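Local structure of putative lipoprotein (Bacteroides fragilis, 3NQI) at residues G103-V108 and I217-N222; L126-R131 and S190-E195; V114-F119 and K236-E241. The protein is of unknown function but, as a putative lipoprotein, may bind lipid; it was crystallised with cadmium ions. One frame throughout, in Å; residues are numbered along the deposited sequence.

How the contacts relate
Contacts 1, 2 and 3 lie close together, their centres about 9 to 11 Å apart, and the segment 126-131 of contact 2 touches the first segments of both others. Gly103 N lies 2.7 Å from Leu129 O, joining contact 1 to contact 2, and Pro127 CD packs 3.5 Å from Pro116 N of contact 3. The second segments of contacts 1 and 3 lie on neighbouring antiparallel strands, 214-221 and 234-241 respectively; Tyr238 OH binds Gln221 OE1 at 2.7 Å. Contact 2 is nested along the chain inside the loops closed by the other two. Cadmium ions stay well outside contact distance, about 9 Å from the side chain of Gln118 and about 12 Å from that of Ile217.

Contact 1: residues G103-V108 and I217-N222; sequences GSLSFV and IVAQQN
Gly103 and Asn222 bring the two backbones nearest, with their CA atoms 5.3 Å apart, and the chains run in roughly opposite senses, 163° between the end-to-end directions, before spreading to 8.0 Å between the CA atoms of Leu105 and Ala219. At the close end Gly103 CA lies 3.7 Å from Asn222 O, a van der Waals contact. The backbones form no direct hydrogen bond with each other; what joins them is this backbone contact, side-chain packing and a shared partner, Tyr238.

Leu105 carries the apolar part. Its CB points toward the strand, and CG stands beside the backbone N, anti to the carbonyl carbon (chi1 -58°). One branch does the touching: CD1 meets Ile217 CG2 at 3.7 Å and Ala219 CB at 3.9 Å. Leu105 and Ile217 cross at about a right angle, and the rest of the Ile217 side chain leads away, so CG2 alone of that residue faces the leucine.

Gln221 lies alongside Gly103 and Ser104. Its CG is wedged between the backbone N and the carbonyl carbon (chi1 74°), and the chain then extends past Gly103 O, which sits 3.9 Å from both CB and NE2 of Gln221. The amide oxygen OE1 comes 3.9 Å from Ser104 CA, yet its hydrogen bond is with Tyr238 OH of the adjoining strand 234-241, a hydroxyl that also bonds to Leu105 N. One tyrosine thus ties both segments together.

On the side of strand 123-132, Gly103 and Ser104 both face Leu129 through backbone hydrogen bonds, and this doubling of residues against one is a classic beta bulge.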
ATOM      1  N   GLY A 103      -9.959   7.492   6.146  1.00 20.76           N
ATOM      2  CA  GLY A 103     -11.267   7.018   6.489  1.00 19.92           C
ATOM      3  C   GLY A 103     -11.112   5.688   7.176  1.00 22.86           C
ATOM      4  O   GLY A 103     -11.710   5.462   8.214  1.00 25.55           O
ATOM      5  N   SER A 104     -10.355   4.780   6.539  1.00 21.69           N
ATOM      6  CA  SER A 104     -10.025   3.472   7.114  0.50 20.89           C
ATOM      7  C   SER A 104      -8.953   2.819   6.258  1.00 20.78           C
ATOM      8  O   SER A 104      -8.647   3.290   5.165  1.00 19.86           O
ATOM      9  CB  SER A 104     -11.245   2.561   7.205  0.50 24.08           C
ATOM     10  OG  SER A 104     -11.889   2.432   5.955  0.50 26.47           O
ATOM     11  N   LEU A 105      -8.329   1.764   6.790  1.00 19.17           N
ATOM     12  CA  LEU A 105      -7.380   0.958   6.010  1.00 18.74           C
ATOM     13  C   LEU A 105      -8.096  -0.347   5.668  1.00 20.58           C
ATOM     14  O   LEU A 105      -7.555  -1.445   5.759  1.00 21.68           O
ATOM     15  CB  LEU A 105      -6.084   0.654   6.744  1.00 17.17           C
ATOM     16  CG  LEU A 105      -5.302   1.863   7.199  1.00 19.67           C
ATOM     17  CD1 LEU A 105      -3.923   1.426   7.829  1.00 17.80           C
ATOM     18  CD2 LEU A 105      -5.131   2.809   6.005  1.00 14.96           C
ATOM     19  N   SER A 106      -9.313  -0.191   5.200  1.00 22.24           N
ATOM     20  CA  SER A 106     -10.117  -1.309   4.768  0.50 22.36           C
ATOM     21  C   SER A 106     -11.221  -0.861   3.804  1.00 26.05           C
ATOM     22  O   SER A 106     -11.737   0.267   3.895  1.00 26.17           O
ATOM     23  CB  SER A 106     -10.717  -2.004   5.980  0.50 23.44           C
ATOM     24  OG  SER A 106     -11.601  -3.040   5.584  0.50 30.17           O
ATOM     25  N   PHE A 107     -11.564  -1.736   2.869  1.00 24.85           N
ATOM     26  CA  PHE A 107     -12.704  -1.512   1.960  1.00 27.51           C
ATOM     27  C   PHE A 107     -13.085  -2.852   1.373  1.00 28.94           C
ATOM     28  O   PHE A 107     -12.486  -3.881   1.729  1.00 24.28           O
ATOM     29  CB  PHE A 107     -12.444  -0.435   0.905  1.00 27.31           C
ATOM     30  CG  PHE A 107     -11.179  -0.628   0.066  1.00 27.81           C
ATOM     31  CD1 PHE A 107     -11.119  -1.580  -0.955  1.00 30.84           C
ATOM     32  CD2 PHE A 107     -10.085   0.169   0.272  1.00 26.03           C
ATOM     33  CE1 PHE A 107      -9.995  -1.755  -1.734  1.00 31.66           C
ATOM     34  CE2 PHE A 107      -8.939   0.045  -0.535  1.00 25.55           C
ATOM     35  CZ  PHE A 107      -8.869  -0.917  -1.527  1.00 19.95           C
ATOM     36  N   VAL A 108     -14.083  -2.848   0.505  1.00 31.34           N
ATOM     37  CA  VAL A 108     -14.545  -4.079  -0.105  1.00 33.48           C
ATOM     38  C   VAL A 108     -13.717  -4.385  -1.343  1.00 30.34           C
ATOM     39  O   VAL A 108     -13.500  -3.535  -2.205  1.00 31.66           O
ATOM     40  CB  VAL A 108     -16.065  -4.031  -0.395  1.00 38.02           C
ATOM     41  CG1 VAL A 108     -16.530  -5.282  -1.201  1.00 36.86           C
ATOM     42  CG2 VAL A 108     -16.827  -3.907   0.920  1.00 35.30           C
ATOM     43  N   ILE A 217       0.207  -1.925  12.199  1.00 23.83           N
ATOM     44  CA  ILE A 217       0.127  -0.666  11.428  1.00 19.59           C
ATOM     45  C   ILE A 217      -0.742   0.291  12.248  1.00 19.97           C
ATOM     46  O   ILE A 217      -1.892   0.021  12.534  1.00 17.77           O
ATOM     47  CB  ILE A 217      -0.518  -0.880  10.056  1.00 21.12           C
ATOM     48  CG1 ILE A 217       0.202  -1.999   9.238  1.00 24.52           C
ATOM     49  CG2 ILE A 217      -0.612   0.458   9.267  1.00 14.17           C
ATOM     50  CD1 ILE A 217       1.590  -1.738   8.824  1.00 18.05           C
ATOM     51  N   VAL A 218      -0.178   1.425  12.604  1.00 17.27           N
ATOM     52  CA  VAL A 218      -0.832   2.388  13.457  1.00 19.48           C
ATOM     53  C   VAL A 218      -1.334   3.566  12.569  1.00 20.39           C
ATOM     54  O   VAL A 218      -0.501   4.300  11.996  1.00 19.32           O
ATOM     55  CB  VAL A 218       0.127   2.947  14.543  1.00 21.07           C
ATOM     56  CG1 VAL A 218      -0.689   3.875  15.511  1.00 24.65           C
ATOM     57  CG2 VAL A 218       0.797   1.819  15.386  1.00 20.82           C
ATOM     58  N   ALA A 219      -2.649   3.759  12.467  1.00 18.11           N
ATOM     59  CA  ALA A 219      -3.225   4.852  11.633  1.00 18.53           C
ATOM     60  C   ALA A 219      -4.082   5.851  12.437  1.00 19.17           C
ATOM     61  O   ALA A 219      -4.753   5.452  13.399  1.00 20.91           O
ATOM     62  CB  ALA A 219      -4.074   4.245  10.505  1.00 17.13           C
ATOM     63  N   GLN A 220      -4.047   7.132  12.050  1.00 18.55           N
ATOM     64  CA  GLN A 220      -5.035   8.140  12.499  1.00 19.75           C
ATOM     65  C   GLN A 220      -6.175   8.180  11.495  1.00 22.30           C
ATOM     66  O   GLN A 220      -5.976   8.451  10.280  1.00 24.01           O
ATOM     67  CB  GLN A 220      -4.411   9.528  12.689  1.00 21.59           C
ATOM     68  CG  GLN A 220      -3.405   9.555  13.774  1.00 26.43           C
ATOM     69  CD  GLN A 220      -2.863  10.939  14.041  1.00 34.58           C
ATOM     70  OE1 GLN A 220      -3.331  11.661  14.947  1.00 35.46           O
ATOM     71  NE2 GLN A 220      -1.849  11.306  13.280  1.00 21.95           N
ATOM     72  N   GLN A 221      -7.362   7.799  11.964  1.00 23.75           N
ATOM     73  CA  GLN A 221      -8.492   7.735  11.076  1.00 22.33           C
ATOM     74  C   GLN A 221      -9.690   8.457  11.627  1.00 21.58           C
ATOM     75  O   GLN A 221      -9.803   8.680  12.827  1.00 20.55           O
ATOM     76  CB  GLN A 221      -8.809   6.295  10.690  1.00 24.93           C
ATOM     77  CG  GLN A 221      -9.418   5.488  11.687  1.00 23.82           C
ATOM     78  CD  GLN A 221      -9.574   4.037  11.217  1.00 32.39           C
ATOM     79  OE1 GLN A 221      -8.622   3.433  10.727  1.00 29.37           O
ATOM     80  NE2 GLN A 221     -10.765   3.481  11.385  1.00 28.85           N
ATOM     81  N   ASN A 222     -10.564   8.874  10.716  1.00 20.64           N
ATOM     82  CA  ASN A 222     -11.752   9.665  11.095  1.00 21.78           C
ATOM     83  C   ASN A 222     -12.841   9.273  10.106  1.00 23.03           C
ATOM     84  O   ASN A 222     -12.694   9.482   8.891  1.00 23.88           O
ATOM     85  CB  ASN A 222     -11.392  11.145  11.048  1.00 19.48           C
ATOM     86  CG  ASN A 222     -12.575  12.106  11.377  1.00 25.93           C
ATOM     87  OD1 ASN A 222     -13.769  11.806  11.148  1.00 23.73           O
ATOM     88  ND2 ASN A 222     -12.223  13.274  11.915  1.00 27.29           N
TER

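Contact 2: residues L126-R131 and S190-E195; sequences LPVLYR and SFKAYE
Leu126 and Tyr194 meet where two strands run antiparallel, their axes 4.7 Å apart at closest approach and 142° between N-to-C directions. The leucine can be followed outward. CB lies 4.1 Å from Lys192 O and 4.2 Å from Tyr194 CE1; CG stands beside the backbone N, anti to the carbonyl carbon (chi1 -80°), and the next torsion turns both methyls to the tyrosine. CD1 comes to 4.1 Å from CE1 of Tyr194, and CD2, the nearer branch, to 3.9 Å from the same carbon, with Tyr194 OH a little farther from it. The two side chains cross at about a right angle. The ring's own tip is fixed by a hydrogen bond between Tyr194 OH and Phe150 O of strand 148-155.

On the same face, farther along, Ser190 OG sits at the edge of the Tyr130 ring, near its plane, and makes a 3.0 Å hydrogen bond with Tyr130 OH in which either could donate. Val128 is between these pairs, its CG2 against CG of Lys192, whose chain bends at the next torsion and leads away. The opposite face carries Pro127, whose CB lies 3.9 Å from Phe191 CE1.

The backbone evidence is equally direct. Leu126 and Lys192 exchange two hydrogen bonds, and Val128 and Ser190 exchange two more; of these Val128 N to Ser190 O is short, 2.7 Å, and almost straight at 176°. Between them Pro127, with no N-H to give, forms the non-hydrogen-bonded pair with Phe191. This is the twisted antiparallel pairing of strand 123-132 with strand 186-195, which also pairs in parallel with strand 78-87.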
ATOM      1  N   LEU A 126      -1.374  -2.018   2.087  1.00 13.31           N
ATOM      2  CA  LEU A 126      -2.454  -1.276   2.777  1.00 16.65           C
ATOM      3  C   LEU A 126      -3.589  -0.916   1.834  1.00 17.62           C
ATOM      4  O   LEU A 126      -3.387  -0.226   0.875  1.00 16.81           O
ATOM      5  CB  LEU A 126      -1.904  -0.023   3.466  1.00 18.37           C
ATOM      6  CG  LEU A 126      -1.191  -0.140   4.818  1.00 23.11           C
ATOM      7  CD1 LEU A 126      -0.213  -1.217   4.846  1.00 28.80           C
ATOM      8  CD2 LEU A 126      -0.573   1.306   5.180  1.00 18.71           C
ATOM      9  N   PRO A 127      -4.824  -1.423   2.088  1.00 16.39           N
ATOM     10  CA  PRO A 127      -5.967  -0.799   1.416  1.00 18.35           C
ATOM     11  C   PRO A 127      -6.261   0.539   2.065  1.00 22.06           C
ATOM     12  O   PRO A 127      -6.368   0.559   3.294  1.00 27.73           O
ATOM     13  CB  PRO A 127      -7.105  -1.775   1.685  1.00 16.97           C
ATOM     14  CG  PRO A 127      -6.531  -2.873   2.495  1.00 19.99           C
ATOM     15  CD  PRO A 127      -5.273  -2.409   3.093  1.00 20.04           C
ATOM     16  N   VAL A 128      -6.250   1.677   1.341  1.00 19.73           N
ATOM     17  CA  VAL A 128      -6.579   2.930   1.945  1.00 17.30           C
ATOM     18  C   VAL A 128      -7.949   3.468   1.417  1.00 19.97           C
ATOM     19  O   VAL A 128      -8.183   3.504   0.204  1.00 19.15           O
ATOM     20  CB  VAL A 128      -5.445   3.999   1.771  1.00 19.57           C
ATOM     21  CG1 VAL A 128      -5.745   5.124   2.731  1.00 18.58           C
ATOM     22  CG2 VAL A 128      -4.108   3.381   2.083  1.00 16.86           C
ATOM     23  N   LEU A 129      -8.860   3.788   2.339  1.00 18.25           N
ATOM     24  CA  LEU A 129     -10.132   4.521   2.061  1.00 18.68           C
ATOM     25  C   LEU A 129      -9.910   5.956   2.580  1.00 22.46           C
ATOM     26  O   LEU A 129      -9.619   6.194   3.759  1.00 21.02           O
ATOM     27  CB  LEU A 129     -11.334   3.822   2.682  1.00 23.61           C
ATOM     28  CG  LEU A 129     -12.788   4.047   2.215  1.00 29.37           C
ATOM     29  CD1 LEU A 129     -12.981   3.707   0.751  1.00 29.89           C
ATOM     30  CD2 LEU A 129     -13.713   3.198   3.071  1.00 27.17           C
ATOM     31  N   TYR A 130      -9.967   6.909   1.663  1.00 18.54           N
ATOM     32  CA  TYR A 130      -9.639   8.272   1.996  1.00 19.56           C
ATOM     33  C   TYR A 130     -10.437   9.314   1.196  1.00 20.35           C
ATOM     34  O   TYR A 130     -11.230   8.970   0.344  1.00 22.59           O
ATOM     35  CB  TYR A 130      -8.153   8.453   1.861  1.00 20.15           C
ATOM     36  CG  TYR A 130      -7.552   8.306   0.486  1.00 20.88           C
ATOM     37  CD1 TYR A 130      -7.362   7.067  -0.093  1.00 18.47           C
ATOM     38  CD2 TYR A 130      -7.122   9.419  -0.229  1.00 17.20           C
ATOM     39  CE1 TYR A 130      -6.833   6.921  -1.401  1.00 20.36           C
ATOM     40  CE2 TYR A 130      -6.555   9.288  -1.515  1.00 20.85           C
ATOM     41  CZ  TYR A 130      -6.393   8.044  -2.080  1.00 23.75           C
ATOM     42  OH  TYR A 130      -5.847   7.924  -3.311  1.00 26.27           O
ATOM     43  N   ARG A 131     -10.241  10.589   1.495  1.00 21.33           N
ATOM     44  CA  ARG A 131     -11.065  11.643   0.907  1.00 21.82           C
ATOM     45  C   ARG A 131     -10.240  12.522  -0.001  1.00 21.16           C
ATOM     46  O   ARG A 131      -9.191  12.999   0.405  1.00 21.90           O
ATOM     47  CB  ARG A 131     -11.677  12.509   2.020  1.00 23.29           C
ATOM     48  CG  ARG A 131     -12.814  11.821   2.800  1.00 24.11           C
ATOM     49  CD  ARG A 131     -13.119  12.518   4.139  1.00 22.50           C
ATOM     50  NE  ARG A 131     -12.131  12.074   5.091  1.00 25.15           N
ATOM     51  CZ  ARG A 131     -12.335  11.222   6.089  1.00 21.67           C
ATOM     52  NH1 ARG A 131     -13.555  10.757   6.371  1.00 23.33           N
ATOM     53  NH2 ARG A 131     -11.279  10.854   6.818  1.00 24.78           N
ATOM     54  N   SER A 190      -7.664   3.098  -2.633  1.00 22.06           N
ATOM     55  CA  SER A 190      -6.430   2.710  -3.310  1.00 24.61           C
ATOM     56  C   SER A 190      -5.687   1.647  -2.519  1.00 22.65           C
ATOM     57  O   SER A 190      -5.685   1.677  -1.285  1.00 22.62           O
ATOM     58  CB  SER A 190      -5.472   3.894  -3.447  1.00 24.11           C
ATOM     59  OG  SER A 190      -6.041   5.035  -4.062  1.00 36.22           O
ATOM     60  N   PHE A 191      -4.991   0.753  -3.205  1.00 17.74           N
ATOM     61  CA  PHE A 191      -4.005  -0.088  -2.525  1.00 16.99           C
ATOM     62  C   PHE A 191      -2.644   0.599  -2.561  1.00 20.01           C
ATOM     63  O   PHE A 191      -2.329   1.244  -3.563  1.00 18.52           O
ATOM     64  CB  PHE A 191      -3.860  -1.383  -3.167  1.00 19.65           C
ATOM     65  CG  PHE A 191      -5.026  -2.274  -2.965  1.00 19.34           C
ATOM     66  CD1 PHE A 191      -5.237  -2.881  -1.757  1.00 21.42           C
ATOM     67  CD2 PHE A 191      -5.874  -2.530  -3.998  1.00 25.67           C
ATOM     68  CE1 PHE A 191      -6.327  -3.749  -1.587  1.00 21.62           C
ATOM     69  CE2 PHE A 191      -6.957  -3.359  -3.827  1.00 22.45           C
ATOM     70  CZ  PHE A 191      -7.158  -3.984  -2.622  1.00 24.14           C
ATOM     71  N   LYS A 192      -1.880   0.475  -1.472  1.00 16.82           N
ATOM     72  CA  LYS A 192      -0.482   0.984  -1.413  1.00 16.64           C
ATOM     73  C   LYS A 192       0.394  -0.187  -0.968  1.00 19.69           C
ATOM     74  O   LYS A 192       0.134  -0.825   0.059  1.00 20.49           O
ATOM     75  CB  LYS A 192      -0.389   2.147  -0.434  1.00 13.42           C
ATOM     76  CG  LYS A 192      -1.228   3.363  -0.866  1.00 20.78           C
ATOM     77  CD  LYS A 192      -0.458   4.126  -2.005  1.00 26.21           C
ATOM     78  CE  LYS A 192      -1.283   5.095  -2.723  1.00 35.78           C
ATOM     79  NZ  LYS A 192      -0.468   5.534  -3.900  1.00 31.35           N
ATOM     80  N   ALA A 193       1.398  -0.493  -1.778  1.00 18.45           N
ATOM     81  CA  ALA A 193       2.303  -1.601  -1.524  1.00 18.67           C
ATOM     82  C   ALA A 193       3.679  -1.089  -1.067  1.00 17.07           C
ATOM     83  O   ALA A 193       4.227  -0.107  -1.628  1.00 19.87           O
ATOM     84  CB  ALA A 193       2.432  -2.494  -2.782  1.00 17.83           C
ATOM     85  N   TYR A 194       4.220  -1.758  -0.039  1.00 17.08           N
ATOM     86  CA  TYR A 194       5.441  -1.360   0.679  1.00 17.31           C
ATOM     87  C   TYR A 194       6.464  -2.470   0.713  1.00 20.89           C
ATOM     88  O   TYR A 194       6.244  -3.544   1.309  1.00 17.79           O
ATOM     89  CB  TYR A 194       5.163  -0.966   2.141  1.00 19.82           C
ATOM     90  CG  TYR A 194       4.207   0.183   2.255  1.00 15.78           C
ATOM     91  CD1 TYR A 194       2.837  -0.015   2.208  1.00 15.36           C
ATOM     92  CD2 TYR A 194       4.667   1.455   2.330  1.00 15.82           C
ATOM     93  CE1 TYR A 194       1.951   1.054   2.234  1.00 18.27           C
ATOM     94  CE2 TYR A 194       3.791   2.552   2.400  1.00 18.02           C
ATOM     95  CZ  TYR A 194       2.470   2.360   2.351  1.00 17.32           C
ATOM     96  OH  TYR A 194       1.629   3.450   2.372  1.00 18.64           O
ATOM     97  N   GLU A 195       7.616  -2.189   0.107  1.00 16.76           N
ATOM     98  CA  GLU A 195       8.752  -3.108   0.226  1.00 20.39           C
ATOM     99  C   GLU A 195       9.406  -2.863   1.582  1.00 19.11           C
ATOM    100  O   GLU A 195       9.949  -1.791   1.837  1.00 19.92           O
ATOM    101  CB  GLU A 195       9.773  -2.859  -0.935  1.00 24.25           C
ATOM    102  CG  GLU A 195      10.564  -4.092  -1.365  1.00 31.02           C
ATOM    103  CD  GLU A 195      11.557  -4.602  -0.312  1.00 33.07           C
ATOM    104  OE1 GLU A 195      12.029  -3.800   0.528  1.00 40.50           O
ATOM    105  OE2 GLU A 195      11.925  -5.783  -0.365  1.00 40.66           O
TER

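Contact 3: residues V114-F119 and K236-E241; sequences VAPFQF and KVYEIE
Pro116 and Ile240 pack together two strands of the beta framework that are not hydrogen-bonded neighbours: the axes of strands 117-119 and 236-241 come no nearer than 6.8 Å, and their directions differ by 37°. Pro116 is the centre of the apolar part. Its CD lies 3.6 Å from Tyr238 CD2, its CG 3.8 Å from Tyr238 CB, and the approach to the ring is oblique. The neighbouring CB of the proline meets Ile240 CD1 at 3.9 Å. Both branches of Ile240 are used: CG1, anti to the carbonyl carbon (chi1 -56°), passes close to Pro116 O and carries CD1 to the proline, while CG2 rests 3.9 Å from Gln118 CB.

The strands belong to different parts of the beta framework. Strand 117-120 pairs with 123-132, and 234-241 with 214-221, so the contact packs one antiparallel pair against the other; Ile240 also touches Ile124, and Pro116 touches Pro127.

Two waters bridge polar atoms of the two segments. One molecule donates to both Pro116 O and Glu239 O, 2.8 Å from each, which joins two carbonyls that cannot bond directly. A second donates to Gln118 OE1 at 3.0 Å and is modelled 2.5 Å from Glu241 O, a distance too short to be trusted. Gln118 reaches this water through a fully extended chain, with CG opposite the backbone N across the CA-CB bond (chi1 -172°). Its amide is also held by Lys243 N on OE1 and by Ser120 O on NE2, which fixes its rotation.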
ATOM      1  N   VAL A 114     -11.227  -6.185   2.851  1.00 25.45           N
ATOM      2  CA  VAL A 114      -9.841  -6.504   2.938  1.00 24.43           C
ATOM      3  C   VAL A 114      -9.228  -5.420   3.828  1.00 21.39           C
ATOM      4  O   VAL A 114      -9.777  -4.320   3.922  1.00 20.51           O
ATOM      5  CB  VAL A 114      -9.180  -6.501   1.539  1.00 25.26           C
ATOM      6  CG1 VAL A 114      -9.396  -5.146   0.847  1.00 20.31           C
ATOM      7  CG2 VAL A 114      -7.696  -6.841   1.668  1.00 30.07           C
ATOM      8  N   ALA A 115      -8.188  -5.806   4.548  1.00 20.10           N
ATOM      9  CA  ALA A 115      -7.467  -4.976   5.538  1.00 22.18           C
ATOM     10  C   ALA A 115      -5.968  -5.092   5.262  1.00 18.15           C
ATOM     11  O   ALA A 115      -5.565  -5.834   4.332  1.00 19.16           O
ATOM     12  CB  ALA A 115      -7.843  -5.438   6.983  1.00 22.38           C
ATOM     13  N   PRO A 116      -5.103  -4.354   5.990  1.00 19.74           N
ATOM     14  CA  PRO A 116      -3.685  -4.490   5.649  1.00 19.92           C
ATOM     15  C   PRO A 116      -3.254  -5.944   5.685  1.00 20.06           C
ATOM     16  O   PRO A 116      -3.675  -6.685   6.583  1.00 17.46           O
ATOM     17  CB  PRO A 116      -2.989  -3.711   6.767  1.00 19.22           C
ATOM     18  CG  PRO A 116      -4.031  -2.616   7.061  1.00 20.01           C
ATOM     19  CD  PRO A 116      -5.305  -3.353   7.048  1.00 19.76           C
ATOM     20  N   PHE A 117      -2.468  -6.350   4.697  1.00 18.77           N
ATOM     21  CA  PHE A 117      -2.135  -7.756   4.516  1.00 20.45           C
ATOM     22  C   PHE A 117      -0.738  -7.990   3.981  1.00 20.52           C
ATOM     23  O   PHE A 117      -0.100  -7.078   3.493  1.00 18.41           O
ATOM     24  CB  PHE A 117      -3.171  -8.468   3.658  1.00 22.39           C
ATOM     25  CG  PHE A 117      -3.177  -8.054   2.197  1.00 19.15           C
ATOM     26  CD1 PHE A 117      -4.019  -7.050   1.749  1.00 18.00           C
ATOM     27  CD2 PHE A 117      -2.392  -8.724   1.271  1.00 26.08           C
ATOM     28  CE1 PHE A 117      -4.024  -6.684   0.405  1.00 20.57           C
ATOM     29  CE2 PHE A 117      -2.408  -8.379  -0.070  1.00 25.54           C
ATOM     30  CZ  PHE A 117      -3.226  -7.377  -0.511  1.00 21.93           C
ATOM     31  N   GLN A 118      -0.281  -9.235   4.071  1.00 18.67           N
ATOM     32  CA  GLN A 118       1.025  -9.612   3.628  1.00 19.89           C
ATOM     33  C   GLN A 118       0.949 -10.123   2.213  1.00 20.32           C
ATOM     34  O   GLN A 118       0.186 -11.032   1.918  1.00 19.79           O
ATOM     35  CB  GLN A 118       1.614 -10.685   4.560  1.00 20.73           C
ATOM     36  CG  GLN A 118       3.086 -10.975   4.228  1.00 24.06           C
ATOM     37  CD  GLN A 118       3.740 -12.064   5.048  1.00 25.93           C
ATOM     38  OE1 GLN A 118       3.098 -12.696   5.899  1.00 24.11           O
ATOM     39  NE2 GLN A 118       5.041 -12.315   4.766  1.00 20.83           N
ATOM     40  N   PHE A 119       1.723  -9.557   1.317  1.00 18.85           N
ATOM     41  CA  PHE A 119       1.767 -10.067  -0.069  1.00 21.44           C
ATOM     42  C   PHE A 119       2.830 -11.180  -0.226  1.00 20.91           C
ATOM     43  O   PHE A 119       2.585 -12.253  -0.825  1.00 19.46           O
ATOM     44  CB  PHE A 119       2.059  -8.920  -1.043  1.00 20.24           C
ATOM     45  CG  PHE A 119       2.198  -9.367  -2.452  1.00 22.98           C
ATOM     46  CD1 PHE A 119       1.053  -9.623  -3.207  1.00 26.49           C
ATOM     47  CD2 PHE A 119       3.455  -9.599  -3.016  1.00 20.18           C
ATOM     48  CE1 PHE A 119       1.158 -10.096  -4.511  1.00 28.58           C
ATOM     49  CE2 PHE A 119       3.571 -10.069  -4.318  1.00 23.97           C
ATOM     50  CZ  PHE A 119       2.390 -10.295  -5.079  1.00 19.04           C
ATOM     51  N   LYS A 236      -6.134   3.814  15.252  1.00 22.29           N
ATOM     52  CA  LYS A 236      -6.451   2.439  15.073  1.00 24.44           C
ATOM     53  C   LYS A 236      -5.200   1.617  14.662  1.00 23.18           C
ATOM     54  O   LYS A 236      -4.384   2.033  13.821  1.00 19.32           O
ATOM     55  CB  LYS A 236      -7.603   2.263  14.089  1.00 27.70           C
ATOM     56  CG  LYS A 236      -8.032   0.826  13.979  1.00 33.35           C
ATOM     57  CD  LYS A 236      -9.473   0.593  13.549  1.00 39.90           C
ATOM     58  CE  LYS A 236      -9.735  -0.918  13.529  1.00 48.91           C
ATOM     59  NZ  LYS A 236     -10.965  -1.329  12.786  1.00 54.05           N
ATOM     60  N   VAL A 237      -5.053   0.468  15.318  1.00 21.73           N
ATOM     61  CA  VAL A 237      -3.940  -0.441  15.102  1.00 24.36           C
ATOM     62  C   VAL A 237      -4.435  -1.652  14.299  1.00 25.47           C
ATOM     63  O   VAL A 237      -5.364  -2.265  14.703  1.00 26.83           O
ATOM     64  CB  VAL A 237      -3.288  -0.870  16.409  1.00 26.27           C
ATOM     65  CG1 VAL A 237      -2.161  -1.952  16.112  1.00 26.10           C
ATOM     66  CG2 VAL A 237      -2.667   0.345  17.104  1.00 26.61           C
ATOM     67  N   TYR A 238      -3.859  -1.933  13.126  1.00 22.68           N
ATOM     68  CA  TYR A 238      -4.266  -3.112  12.314  1.00 19.96           C
ATOM     69  C   TYR A 238      -3.137  -4.182  12.408  1.00 21.49           C
ATOM     70  O   TYR A 238      -1.976  -3.847  12.425  1.00 22.49           O
ATOM     71  CB  TYR A 238      -4.444  -2.690  10.853  1.00 20.12           C
ATOM     72  CG  TYR A 238      -5.579  -1.713  10.604  1.00 17.30           C
ATOM     73  CD1 TYR A 238      -5.430  -0.337  10.842  1.00 19.41           C
ATOM     74  CD2 TYR A 238      -6.789  -2.157  10.120  1.00 22.12           C
ATOM     75  CE1 TYR A 238      -6.479   0.561  10.596  1.00 18.76           C
ATOM     76  CE2 TYR A 238      -7.817  -1.270   9.840  1.00 21.57           C
ATOM     77  CZ  TYR A 238      -7.666   0.079  10.091  1.00 22.55           C
ATOM     78  OH  TYR A 238      -8.723   0.938   9.783  1.00 22.14           O
ATOM     79  N   GLU A 239      -3.487  -5.461  12.512  1.00 20.89           N
ATOM     80  CA  GLU A 239      -2.459  -6.452  12.699  1.00 21.99           C
ATOM     81  C   GLU A 239      -2.235  -7.288  11.446  1.00 21.99           C
ATOM     82  O   GLU A 239      -3.187  -7.682  10.807  1.00 24.11           O
ATOM     83  CB  GLU A 239      -2.839  -7.397  13.832  1.00 22.48           C
ATOM     84  CG  GLU A 239      -3.035  -6.726  15.109  1.00 29.47           C
ATOM     85  CD  GLU A 239      -3.351  -7.752  16.236  1.00 27.16           C
ATOM     86  OE1 GLU A 239      -4.196  -8.663  15.987  1.00 28.85           O
ATOM     87  OE2 GLU A 239      -2.767  -7.643  17.319  1.00 38.09           O
ATOM     88  N   ILE A 240      -0.968  -7.576  11.153  1.00 22.85           N
ATOM     89  CA  ILE A 240      -0.594  -8.546  10.104  1.00 22.66           C
ATOM     90  C   ILE A 240       0.235  -9.709  10.680  1.00 20.73           C
ATOM     91  O   ILE A 240       1.361  -9.518  11.148  1.00 20.19           O
ATOM     92  CB  ILE A 240       0.212  -7.828   9.003  1.00 21.04           C
ATOM     93  CG1 ILE A 240      -0.574  -6.647   8.427  1.00 21.80           C
ATOM     94  CG2 ILE A 240       0.636  -8.833   7.864  1.00 22.24           C
ATOM     95  CD1 ILE A 240       0.294  -5.694   7.507  1.00 18.96           C
ATOM     96  N   GLU A 241      -0.302 -10.911  10.683  1.00 21.75           N
ATOM     97  CA  GLU A 241       0.485 -12.055  11.140  1.00 27.50           C
ATOM     98  C   GLU A 241       1.597 -12.315  10.087  1.00 27.30           C
ATOM     99  O   GLU A 241       1.314 -12.427   8.908  1.00 31.24           O
ATOM    100  CB  GLU A 241      -0.426 -13.269  11.401  1.00 30.29           C
ATOM    101  CG  GLU A 241      -1.568 -13.006  12.435  1.00 37.99           C
ATOM    102  CD  GLU A 241      -1.092 -12.530  13.843  1.00 53.87           C
ATOM    103  OE1 GLU A 241      -0.064 -13.050  14.344  1.00 54.61           O
ATOM    104  OE2 GLU A 241      -1.764 -11.634  14.444  1.00 52.28           O
TER
HETATM  105  O   HOH W   1      -4.743  -6.084   9.056  1.00 20.81           O
HETATM  106  O   HOH W   2       0.259 -12.957   6.699  1.00 35.36           O